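IRMA (Escherichia coli CFT073, PDB 5EK5) is a secreted, virulence-associated protein with a fibronectin fold that probably acts by mimicking a host interleukin receptor. Local coordinates at residues Thr14-Ile17 with Ile23-Tyr26; Ile44-Lys49 with Ala77-Glu82; Gln54-Arg59 with Glu85-Thr90. All blocks are in the same frame, centred on the assembly; numbering follows the deposited sequence.

Interaction 1: residues Thr14-Ile17 with Ile23-Tyr26; sequences TDTI and ICAY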
ATOM      1  N   THR B  14       2.152   4.571   5.031  1.00 33.16           N
ATOM      2  CA  THR B  14       3.247   4.334   4.094  1.00 39.53           C
ATOM      3  C   THR B  14       4.630   4.400   4.734  1.00 36.25           C
ATOM      4  O   THR B  14       5.607   3.933   4.145  1.00 35.75           O
ATOM      5  CB  THR B  14       3.210   5.342   2.934  1.00 40.20           C
ATOM      6  OG1 THR B  14       3.192   6.674   3.462  1.00 42.21           O
ATOM      7  CG2 THR B  14       1.991   5.106   2.059  1.00 37.28           C
ATOM      8  N   ASP B  15       4.707   4.934   5.949  1.00 34.47           N
ATOM      9  CA  ASP B  15       5.987   5.057   6.634  1.00 37.63           C
ATOM     10  C   ASP B  15       5.840   5.504   8.079  1.00 37.51           C
ATOM     11  O   ASP B  15       4.793   5.997   8.495  1.00 37.39           O
ATOM     12  CB  ASP B  15       6.880   6.065   5.893  1.00 41.65           C
ATOM     13  CG  ASP B  15       8.360   5.873   6.188  1.00 47.78           C
ATOM     14  OD1 ASP B  15       8.701   5.055   7.070  1.00 50.34           O
ATOM     15  OD2 ASP B  15       9.183   6.559   5.542  1.00 45.65           O
ATOM     16  N   THR B  16       6.914   5.317   8.835  1.00 40.43           N
ATOM     17  CA  THR B  16       7.007   5.789  10.206  1.00 42.26           C
ATOM     18  C   THR B  16       8.319   6.536  10.331  1.00 45.06           C
ATOM     19  O   THR B  16       9.380   5.983  10.046  1.00 47.37           O
ATOM     20  CB  THR B  16       6.956   4.637  11.229  1.00 45.37           C
ATOM     21  OG1 THR B  16       5.635   4.084  11.272  1.00 42.75           O
ATOM     22  CG2 THR B  16       7.333   5.137  12.616  1.00 50.58           C
ATOM     23  N   ILE B  17       8.258   7.790  10.760  1.00 46.07           N
ATOM     24  CA  ILE B  17       9.465   8.597  10.829  1.00 48.38           C
ATOM     25  C   ILE B  17       9.802   8.924  12.273  1.00 51.25           C
ATOM     26  O   ILE B  17       8.992   9.511  12.991  1.00 49.34           O
ATOM     27  CB  ILE B  17       9.323   9.904  10.027  1.00 49.45           C
ATOM     28  CG1 ILE B  17       8.990   9.605   8.565  1.00 48.33           C
ATOM     29  CG2 ILE B  17      10.595  10.732  10.129  1.00 50.34           C
ATOM     30  CD1 ILE B  17       8.304  10.750   7.854  1.00 45.63           C
ATOM     31  N   ILE B  23       9.501  11.545  19.111  1.00 49.06           N
ATOM     32  CA  ILE B  23       8.235  11.628  18.397  1.00 42.77           C
ATOM     33  C   ILE B  23       8.229  10.653  17.228  1.00 43.96           C
ATOM     34  O   ILE B  23       9.224  10.522  16.518  1.00 42.32           O
ATOM     35  CB  ILE B  23       7.967  13.059  17.882  1.00 45.59           C
ATOM     36  CG1 ILE B  23       7.870  14.038  19.053  1.00 47.05           C
ATOM     37  CG2 ILE B  23       6.684  13.111  17.066  1.00 44.61           C
ATOM     38  CD1 ILE B  23       6.709  13.760  19.982  1.00 47.86           C
ATOM     39  N   CYS B  24       7.114   9.958  17.036  1.00 42.90           N
ATOM     40  CA  CYS B  24       6.959   9.136  15.850  1.00 41.37           C
ATOM     41  C   CYS B  24       5.949   9.813  14.940  1.00 42.62           C
ATOM     42  O   CYS B  24       4.876  10.224  15.380  1.00 41.65           O
ATOM     43  CB  CYS B  24       6.504   7.720  16.210  1.00 43.16           C
ATOM     44  SG  CYS B  24       7.848   6.528  16.435  1.00 62.02           S
ATOM     45  N   ALA B  25       6.310   9.939  13.669  1.00 40.58           N
ATOM     46  CA  ALA B  25       5.427  10.529  12.679  1.00 36.00           C
ATOM     47  C   ALA B  25       4.955   9.444  11.728  1.00 34.05           C
ATOM     48  O   ALA B  25       5.739   8.919  10.935  1.00 35.07           O
ATOM     49  CB  ALA B  25       6.131  11.644  11.922  1.00 37.59           C
ATOM     50  N   TYR B  26       3.681   9.091  11.821  1.00 32.52           N
ATOM     51  CA  TYR B  26       3.119   8.101  10.917  1.00 32.88           C
ATOM     52  C   TYR B  26       2.582   8.781   9.668  1.00 35.11           C
ATOM     53  O   TYR B  26       1.694   9.629   9.739  1.00 30.99           O
ATOM     54  CB  TYR B  26       2.027   7.289  11.615  1.00 35.05           C
ATOM     55  CG  TYR B  26       2.499   6.666  12.912  1.00 38.70           C
ATOM     56  CD1 TYR B  26       3.196   5.465  12.916  1.00 40.20           C
ATOM     57  CD2 TYR B  26       2.250   7.283  14.132  1.00 44.90           C
ATOM     58  CE1 TYR B  26       3.634   4.894  14.095  1.00 43.81           C
ATOM     59  CE2 TYR B  26       2.685   6.720  15.318  1.00 47.68           C
ATOM     60  CZ  TYR B  26       3.375   5.524  15.293  1.00 45.62           C
ATOM     61  OH  TYR B  26       3.809   4.959  16.468  1.00 52.75           O
TER

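Interaction 2: residues Ile44-Lys49 with Ala77-Glu82; sequences ITLQLK and AFLETE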
ATOM      1  N   ILE B  44      -8.716  14.785  10.262  1.00 46.49           N
ATOM      2  CA  ILE B  44      -9.052  13.405  10.579  1.00 45.28           C
ATOM      3  C   ILE B  44      -8.613  13.024  11.989  1.00 46.82           C
ATOM      4  O   ILE B  44      -7.453  13.199  12.355  1.00 49.61           O
ATOM      5  CB  ILE B  44      -8.417  12.439   9.563  1.00 45.97           C
ATOM      6  CG1 ILE B  44      -8.788  12.859   8.136  1.00 50.88           C
ATOM      7  CG2 ILE B  44      -8.851  11.011   9.844  1.00 44.31           C
ATOM      8  CD1 ILE B  44      -8.135  12.030   7.056  1.00 54.49           C
ATOM      9  N   THR B  45      -9.556  12.513  12.777  1.00 49.68           N
ATOM     10  CA  THR B  45      -9.275  12.085  14.143  1.00 52.96           C
ATOM     11  C   THR B  45      -9.124  10.568  14.241  1.00 49.36           C
ATOM     12  O   THR B  45     -10.044   9.823  13.901  1.00 43.62           O
ATOM     13  CB  THR B  45     -10.379  12.546  15.107  1.00 57.37           C
ATOM     14  OG1 THR B  45     -10.518  13.971  15.027  1.00 65.50           O
ATOM     15  CG2 THR B  45     -10.029  12.159  16.529  1.00 55.48           C
ATOM     16  N   LEU B  46      -7.967  10.119  14.717  1.00 46.71           N
ATOM     17  CA  LEU B  46      -7.660   8.692  14.779  1.00 39.45           C
ATOM     18  C   LEU B  46      -7.397   8.198  16.201  1.00 37.46           C
ATOM     19  O   LEU B  46      -6.693   8.851  16.972  1.00 39.41           O
ATOM     20  CB  LEU B  46      -6.448   8.371  13.901  1.00 37.51           C
ATOM     21  CG  LEU B  46      -6.582   8.625  12.398  1.00 41.17           C
ATOM     22  CD1 LEU B  46      -6.163  10.051  12.054  1.00 47.18           C
ATOM     23  CD2 LEU B  46      -5.768   7.617  11.609  1.00 35.99           C
ATOM     24  N   GLN B  47      -7.971   7.048  16.542  1.00 39.86           N
ATOM     25  CA  GLN B  47      -7.584   6.324  17.752  1.00 43.02           C
ATOM     26  C   GLN B  47      -6.408   5.397  17.470  1.00 43.53           C
ATOM     27  O   GLN B  47      -6.506   4.501  16.632  1.00 40.19           O
ATOM     28  CB  GLN B  47      -8.749   5.503  18.310  1.00 45.34           C
ATOM     29  CG  GLN B  47      -9.740   6.276  19.156  1.00 51.36           C
ATOM     30  CD  GLN B  47     -10.860   5.392  19.677  1.00 54.85           C
ATOM     31  OE1 GLN B  47     -11.139   4.331  19.117  1.00 59.81           O
ATOM     32  NE2 GLN B  47     -11.497   5.817  20.759  1.00 53.08           N
ATOM     33  N   LEU B  48      -5.301   5.604  18.175  1.00 44.56           N
ATOM     34  CA  LEU B  48      -4.157   4.706  18.053  1.00 41.03           C
ATOM     35  C   LEU B  48      -4.309   3.566  19.049  1.00 41.82           C
ATOM     36  O   LEU B  48      -4.561   3.792  20.231  1.00 44.82           O
ATOM     37  CB  LEU B  48      -2.831   5.443  18.272  1.00 35.21           C
ATOM     38  CG  LEU B  48      -2.307   6.348  17.149  1.00 33.94           C
ATOM     39  CD1 LEU B  48      -3.269   7.482  16.815  1.00 38.77           C
ATOM     40  CD2 LEU B  48      -0.934   6.896  17.490  1.00 32.73           C
ATOM     41  N   LYS B  49      -4.158   2.339  18.563  1.00 38.26           N
ATOM     42  CA  LYS B  49      -4.450   1.163  19.365  1.00 36.04           C
ATOM     43  C   LYS B  49      -3.254   0.225  19.405  1.00 32.86           C
ATOM     44  O   LYS B  49      -2.462   0.186  18.464  1.00 28.94           O
ATOM     45  CB  LYS B  49      -5.668   0.438  18.792  1.00 40.34           C
ATOM     46  CG  LYS B  49      -6.952   1.256  18.849  1.00 42.67           C
ATOM     47  CD  LYS B  49      -8.122   0.503  18.240  1.00 44.46           C
ATOM     48  CE  LYS B  49      -9.419   1.265  18.440  1.00 53.14           C
ATOM     49  NZ  LYS B  49     -10.603   0.450  18.066  1.00 60.24           N
ATOM     50  N   ALA B  77      -0.280  12.901   4.533  1.00 42.90           N
ATOM     51  CA  ALA B  77      -0.554  13.504   5.834  1.00 43.64           C
ATOM     52  C   ALA B  77       0.250  12.805   6.924  1.00 42.43           C
ATOM     53  O   ALA B  77       0.626  11.641   6.778  1.00 42.96           O
ATOM     54  CB  ALA B  77      -2.031  13.440   6.147  1.00 43.90           C
ATOM     55  N   PHE B  78       0.501  13.510   8.021  1.00 41.70           N
ATOM     56  CA  PHE B  78       1.318  12.952   9.091  1.00 42.64           C
ATOM     57  C   PHE B  78       0.614  12.985  10.440  1.00 43.49           C
ATOM     58  O   PHE B  78      -0.007  13.980  10.813  1.00 42.32           O
ATOM     59  CB  PHE B  78       2.650  13.697   9.163  1.00 42.75           C
ATOM     60  CG  PHE B  78       3.504  13.497   7.950  1.00 45.09           C
ATOM     61  CD1 PHE B  78       3.349  14.309   6.838  1.00 47.75           C
ATOM     62  CD2 PHE B  78       4.440  12.479   7.905  1.00 41.10           C
ATOM     63  CE1 PHE B  78       4.124  14.120   5.710  1.00 47.76           C
ATOM     64  CE2 PHE B  78       5.222  12.290   6.784  1.00 40.75           C
ATOM     65  CZ  PHE B  78       5.059  13.108   5.682  1.00 44.59           C
ATOM     66  N   LEU B  79       0.722  11.878  11.163  1.00 43.35           N
ATOM     67  CA  LEU B  79       0.158  11.758  12.499  1.00 44.29           C
ATOM     68  C   LEU B  79       1.271  11.676  13.538  1.00 49.16           C
ATOM     69  O   LEU B  79       2.052  10.723  13.547  1.00 51.44           O
ATOM     70  CB  LEU B  79      -0.751  10.531  12.582  1.00 47.58           C
ATOM     71  CG  LEU B  79      -1.430  10.275  13.922  1.00 51.64           C
ATOM     72  CD1 LEU B  79      -2.147  11.530  14.352  1.00 56.11           C
ATOM     73  CD2 LEU B  79      -2.408   9.128  13.793  1.00 51.27           C
ATOM     74  N   GLU B  80       1.354  12.692  14.391  1.00 51.56           N
ATOM     75  CA  GLU B  80       2.389  12.762  15.419  1.00 54.94           C
ATOM     76  C   GLU B  80       1.938  12.330  16.813  1.00 54.70           C
ATOM     77  O   GLU B  80       0.879  12.735  17.291  1.00 57.41           O
ATOM     78  CB  GLU B  80       2.942  14.185  15.514  1.00 57.42           C
ATOM     79  CG  GLU B  80       3.714  14.655  14.300  1.00 55.47           C
ATOM     80  CD  GLU B  80       4.575  15.863  14.614  1.00 65.44           C
ATOM     81  OE1 GLU B  80       5.193  15.889  15.701  1.00 67.32           O
ATOM     82  OE2 GLU B  80       4.633  16.787  13.779  1.00 73.79           O
ATOM     83  N   THR B  81       2.755  11.501  17.453  1.00 49.13           N
ATOM     84  CA  THR B  81       2.542  11.122  18.845  1.00 53.32           C
ATOM     85  C   THR B  81       3.863  10.626  19.422  1.00 56.60           C
ATOM     86  O   THR B  81       4.773  10.269  18.677  1.00 54.47           O
ATOM     87  CB  THR B  81       1.466  10.033  19.001  1.00 59.11           C
ATOM     88  OG1 THR B  81       1.136   9.879  20.388  1.00 65.22           O
ATOM     89  CG2 THR B  81       1.962   8.708  18.448  1.00 58.56           C
ATOM     90  N   GLU B  82       3.972  10.613  20.747  1.00 63.35           N
ATOM     91  CA  GLU B  82       5.166  10.088  21.402  1.00 65.27           C
ATOM     92  C   GLU B  82       5.417   8.629  21.029  1.00 62.15           C
ATOM     93  O   GLU B  82       4.537   7.780  21.169  1.00 58.01           O
ATOM     94  CB  GLU B  82       5.072  10.233  22.920  1.00 66.78           C
ATOM     95  CG  GLU B  82       6.351   9.810  23.626  1.00 71.65           C
ATOM     96  CD  GLU B  82       6.306  10.021  25.126  1.00 82.42           C
ATOM     97  OE1 GLU B  82       5.246  10.431  25.644  1.00 86.89           O
ATOM     98  OE2 GLU B  82       7.340   9.788  25.787  1.00 84.80           O
TER

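Interaction 3: residues Gln54-Arg59 with Glu85-Thr90; sequences QTLVTR and ENVATT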
ATOM      1  N   GLN B  54      -6.498  -2.183  22.402  1.00 43.49           N
ATOM      2  CA  GLN B  54      -6.684  -1.197  23.462  1.00 48.61           C
ATOM      3  C   GLN B  54      -6.262   0.195  23.002  1.00 44.70           C
ATOM      4  O   GLN B  54      -5.203   0.366  22.403  1.00 45.10           O
ATOM      5  CB  GLN B  54      -5.898  -1.601  24.711  1.00 50.71           C
ATOM      6  CG  GLN B  54      -6.239  -2.990  25.232  1.00 53.86           C
ATOM      7  CD  GLN B  54      -5.339  -3.425  26.374  1.00 55.22           C
ATOM      8  OE1 GLN B  54      -5.809  -3.707  27.477  1.00 55.29           O
ATOM      9  NE2 GLN B  54      -4.037  -3.493  26.109  1.00 52.99           N
ATOM     10  N   THR B  55      -7.098   1.186  23.293  1.00 45.23           N
ATOM     11  CA  THR B  55      -6.836   2.556  22.875  1.00 48.59           C
ATOM     12  C   THR B  55      -5.679   3.156  23.666  1.00 42.33           C
ATOM     13  O   THR B  55      -5.673   3.120  24.898  1.00 40.60           O
ATOM     14  CB  THR B  55      -8.082   3.444  23.050  1.00 55.82           C
ATOM     15  OG1 THR B  55      -9.131   2.970  22.199  1.00 63.18           O
ATOM     16  CG2 THR B  55      -7.766   4.890  22.699  1.00 52.06           C
ATOM     17  N   LEU B  56      -4.698   3.694  22.950  1.00 35.75           N
ATOM     18  CA  LEU B  56      -3.556   4.343  23.577  1.00 36.97           C
ATOM     19  C   LEU B  56      -3.777   5.848  23.657  1.00 40.54           C
ATOM     20  O   LEU B  56      -3.959   6.404  24.740  1.00 43.26           O
ATOM     21  CB  LEU B  56      -2.277   4.034  22.798  1.00 33.22           C
ATOM     22  CG  LEU B  56      -1.991   2.547  22.565  1.00 36.24           C
ATOM     23  CD1 LEU B  56      -0.856   2.360  21.573  1.00 34.90           C
ATOM     24  CD2 LEU B  56      -1.682   1.845  23.875  1.00 33.77           C
ATOM     25  N   VAL B  57      -3.768   6.502  22.500  1.00 40.92           N
ATOM     26  CA  VAL B  57      -4.043   7.930  22.417  1.00 42.67           C
ATOM     27  C   VAL B  57      -5.001   8.227  21.271  1.00 45.05           C
ATOM     28  O   VAL B  57      -5.176   7.410  20.365  1.00 43.94           O
ATOM     29  CB  VAL B  57      -2.755   8.760  22.204  1.00 40.96           C
ATOM     30  CG1 VAL B  57      -1.921   8.799  23.473  1.00 42.21           C
ATOM     31  CG2 VAL B  57      -1.947   8.205  21.040  1.00 36.38           C
ATOM     32  N   THR B  58      -5.629   9.395  21.321  1.00 45.83           N
ATOM     33  CA  THR B  58      -6.449   9.858  20.213  1.00 46.95           C
ATOM     34  C   THR B  58      -5.874  11.167  19.685  1.00 45.69           C
ATOM     35  O   THR B  58      -5.705  12.131  20.433  1.00 41.37           O
ATOM     36  CB  THR B  58      -7.913  10.048  20.625  1.00 49.78           C
ATOM     37  OG1 THR B  58      -8.462   8.786  21.019  1.00 49.31           O
ATOM     38  CG2 THR B  58      -8.722  10.598  19.466  1.00 51.62           C
ATOM     39  N   ARG B  59      -5.569  11.194  18.394  1.00 46.21           N
ATOM     40  CA  ARG B  59      -4.892  12.335  17.795  1.00 42.92           C
ATOM     41  C   ARG B  59      -5.566  12.753  16.494  1.00 49.24           C
ATOM     42  O   ARG B  59      -6.302  11.977  15.882  1.00 48.35           O
ATOM     43  CB  ARG B  59      -3.416  12.013  17.554  1.00 39.91           C
ATOM     44  CG  ARG B  59      -2.619  11.731  18.818  1.00 40.28           C
ATOM     45  CD  ARG B  59      -2.273  13.019  19.541  1.00 47.49           C
ATOM     46  NE  ARG B  59      -1.531  12.782  20.775  1.00 49.78           N
ATOM     47  CZ  ARG B  59      -2.089  12.666  21.978  1.00 49.60           C
ATOM     48  NH1 ARG B  59      -3.406  12.759  22.114  1.00 49.06           N
ATOM     49  NH2 ARG B  59      -1.331  12.455  23.046  1.00 45.69           N
ATOM     50  N   GLU B  85       4.800   4.384  22.280  1.00 68.97           N
ATOM     51  CA  GLU B  85       3.635   3.525  22.186  1.00 67.48           C
ATOM     52  C   GLU B  85       3.749   2.437  21.134  1.00 62.48           C
ATOM     53  O   GLU B  85       4.035   2.711  19.968  1.00 62.71           O
ATOM     54  N   ASN B  86       3.518   1.197  21.555  1.00 58.97           N
ATOM     55  CA  ASN B  86       3.482   0.047  20.660  1.00 52.27           C
ATOM     56  C   ASN B  86       2.231   0.064  19.783  1.00 45.53           C
ATOM     57  O   ASN B  86       1.412  -0.855  19.833  1.00 52.79           O
ATOM     58  CB  ASN B  86       3.529  -1.240  21.475  1.00 60.15           C
ATOM     59  CG  ASN B  86       2.785  -1.112  22.793  1.00 69.65           C
ATOM     60  OD1 ASN B  86       2.524  -0.003  23.260  1.00 70.12           O
ATOM     61  ND2 ASN B  86       2.425  -2.244  23.392  1.00 75.39           N
ATOM     62  N   VAL B  87       2.090   1.120  18.989  1.00 39.31           N
ATOM     63  CA  VAL B  87       0.972   1.278  18.061  1.00 37.92           C
ATOM     64  C   VAL B  87       0.931   0.208  16.974  1.00 43.31           C
ATOM     65  O   VAL B  87       1.887   0.045  16.212  1.00 55.18           O
ATOM     66  CB  VAL B  87       1.008   2.653  17.373  1.00 33.39           C
ATOM     67  CG1 VAL B  87      -0.243   2.868  16.526  1.00 32.66           C
ATOM     68  CG2 VAL B  87       1.212   3.760  18.398  1.00 38.23           C
ATOM     69  N   ALA B  88      -0.191  -0.499  16.886  1.00 37.76           N
ATOM     70  CA  ALA B  88      -0.358  -1.544  15.878  1.00 40.49           C
ATOM     71  C   ALA B  88      -1.415  -1.170  14.839  1.00 41.12           C
ATOM     72  O   ALA B  88      -1.263  -1.470  13.653  1.00 40.40           O
ATOM     73  CB  ALA B  88      -0.719  -2.868  16.545  1.00 40.24           C
ATOM     74  N   THR B  89      -2.492  -0.529  15.286  1.00 40.27           N
ATOM     75  CA  THR B  89      -3.573  -0.133  14.385  1.00 41.77           C
ATOM     76  C   THR B  89      -4.078   1.269  14.711  1.00 40.50           C
ATOM     77  O   THR B  89      -3.838   1.792  15.801  1.00 39.69           O
ATOM     78  CB  THR B  89      -4.782  -1.113  14.429  1.00 38.30           C
ATOM     79  OG1 THR B  89      -5.519  -0.921  15.643  1.00 41.01           O
ATOM     80  CG2 THR B  89      -4.334  -2.569  14.332  1.00 37.87           C
ATOM     81  N   THR B  90      -4.777   1.870  13.752  1.00 40.96           N
ATOM     82  CA  THR B  90      -5.442   3.152  13.961  1.00 45.48           C
ATOM     83  C   THR B  90      -6.871   3.070  13.441  1.00 47.49           C
ATOM     84  O   THR B  90      -7.132   2.428  12.425  1.00 46.56           O
ATOM     85  CB  THR B  90      -4.711   4.320  13.256  1.00 45.45           C
ATOM     86  OG1 THR B  90      -4.634   4.069  11.846  1.00 40.77           O
ATOM     87  CG2 THR B  90      -3.310   4.497  13.813  1.00 46.30           C
TER

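Interaction 1: residues Thr14-Ile17 with Ile23-Tyr26
Residues 14-17 and 23-26 run antiparallel as neighbouring strands, with axes 4.6 Å apart at closest and 168° between their directions. Ile17 and Ala25 form the hydrogen-bonded pair: Ile17 N gives to Ala25 O at 2.8 Å, and Ala25 N gives back to Ile17 O at the same length. The CB atoms of Ile17 and Ala25 lie 4.1 Å apart on one face of the sheet. Thr16 and Tyr26 form the adjoining non-hydrogen-bonded pair, and their side chains lie side by side on the other face. Thr16 OG1 comes obliquely to the Tyr26 ring, 3.2 Å from Tyr26 CD1. Thr16 CG2 stands anti to the backbone N (OG1 at chi1 -71°), which brings this methyl to 4.0 Å from Tyr26 CE1. The same methyl reaches Cys24, with Thr16 CG2 4.1 Å from Cys24 SG. The hydroxyl of Thr16 has a stronger partner than the ring: it is hydrogen-bonded to Tyr116 OH of the second subunit. Leu119 of the second subunit also packs on Tyr26, so this face lies at the dimer contact. Cys24 is tied by a disulfide to Cys83, just past the end of strand 74-82. Strands 9-19 and 23-31 follow each other in the chain and form the first beta hairpin of this fibronectin-type fold.

Interaction 2: residues Ile44-Lys49 with Ala77-Glu82
Leu46, Leu48, Leu79 and Thr81 make this contact through aliphatic groups alone, so no ring or other flat group offers a face or an edge. The closest meetings are between methyls. Leu48 CD1 lies 3.5 Å from Leu79 CD2, and the two side chains slide past each other in opposite directions. The second branch turns to the threonine: Leu48 CD2 meets Thr81 CG2 tip to tip, also at 3.5 Å. Leu48 thus forks between Leu79 and Thr81. Leu79 keeps CG anti to its backbone N (chi1 -179°), and its CD2 touches both leucines opposite, with Leu46 CB 4.1 Å away. No hydrogen bond crosses the contact. All four side chains are buried, and the short methyl distances indicate close packing. Phe28 also packs on Leu79, and Thr90 on Leu46, so both sheets supply further side chains. The two strands are not neighbours in a sheet. The axes of the two short segments come no nearer than 9.9 Å and cross at -44°, a separation suited to interlocking side chains and too wide for backbone pairing. This is the face-to-face packing of two sheets in the hydrophobic core of a fibronectin-type beta sandwich.

Interaction 3: residues Gln54-Arg59 with Glu85-Thr90
Leu56 and Val87 meet at one end of the beta sandwich, where the edge strand 55-63 comes near the turn that leads into strand 89-99. It is a small surface contact with no hydrogen bond across it. Leu56 provides one methyl. Its CD1 lies 4.0 Å from Val87 CG2, and the two side chains cross obliquely. The same methyl is 4.1 Å from Val87 CA, so it rests on the backbone as well as on the branch. At Val87, CG1 is anti to the backbone N (chi1 -174°) and CG2 stands beside that N; it is CG2 that Leu56 meets. The methyl also reaches the preceding residue, with Leu56 CD1 4.2 Å from Asn86 C. Asn86 is the centre of an inverse gamma turn, closed by a weak bond from Val87 N to Glu85 O at 2.7 Å. A classic beta bulge follows, with Ala88 and Thr89 both facing Lys49 of strand 42-49.

Further along 54-59, the side chain of Arg59 folds back over its own strand. Val57 CB sits over the centre of one guanidinium face, 3.9 Å above it. Arg59 NH1 gives a hydrogen bond to Thr58 O at 2.9 Å, from well above the carbonyl plane. These two contacts help to fix how the guanidinium is turned.

Strand 42-49 lies between strands 55-63 and 89-99 in the sheet and bonds to both. Arg59 packs on Leu79 and Thr81 of strand 74-82 in the facing sheet. Thr89 and Thr90 pair in parallel with a strand of the second subunit, which continues the sheet across the interface, and Val87 packs on Leu119 of that subunit.

The three contacts belong to different parts of one beta sandwich. Interaction 1 lies in one sheet, interaction 2 joins the two sheets, and interaction 3 lies at an end of the second. The centres of interactions 1 and 2 are about 10 Å apart, and Tyr26 O is 2.8 Å from Leu79 N, a probable hydrogen bond between strands 23-31 and 74-82. Interactions 2 and 3 are about 8 Å apart between centres. They are joined by the pairing of strands 42-49 and 55-63, with Leu48 O 2.7 Å from Leu56 N, a probable hydrogen bond. Interactions 1 and 3 meet where Tyr26 OH packs 3.5 Å from Val87 CG2. Both touch the second subunit; interaction 2 does not.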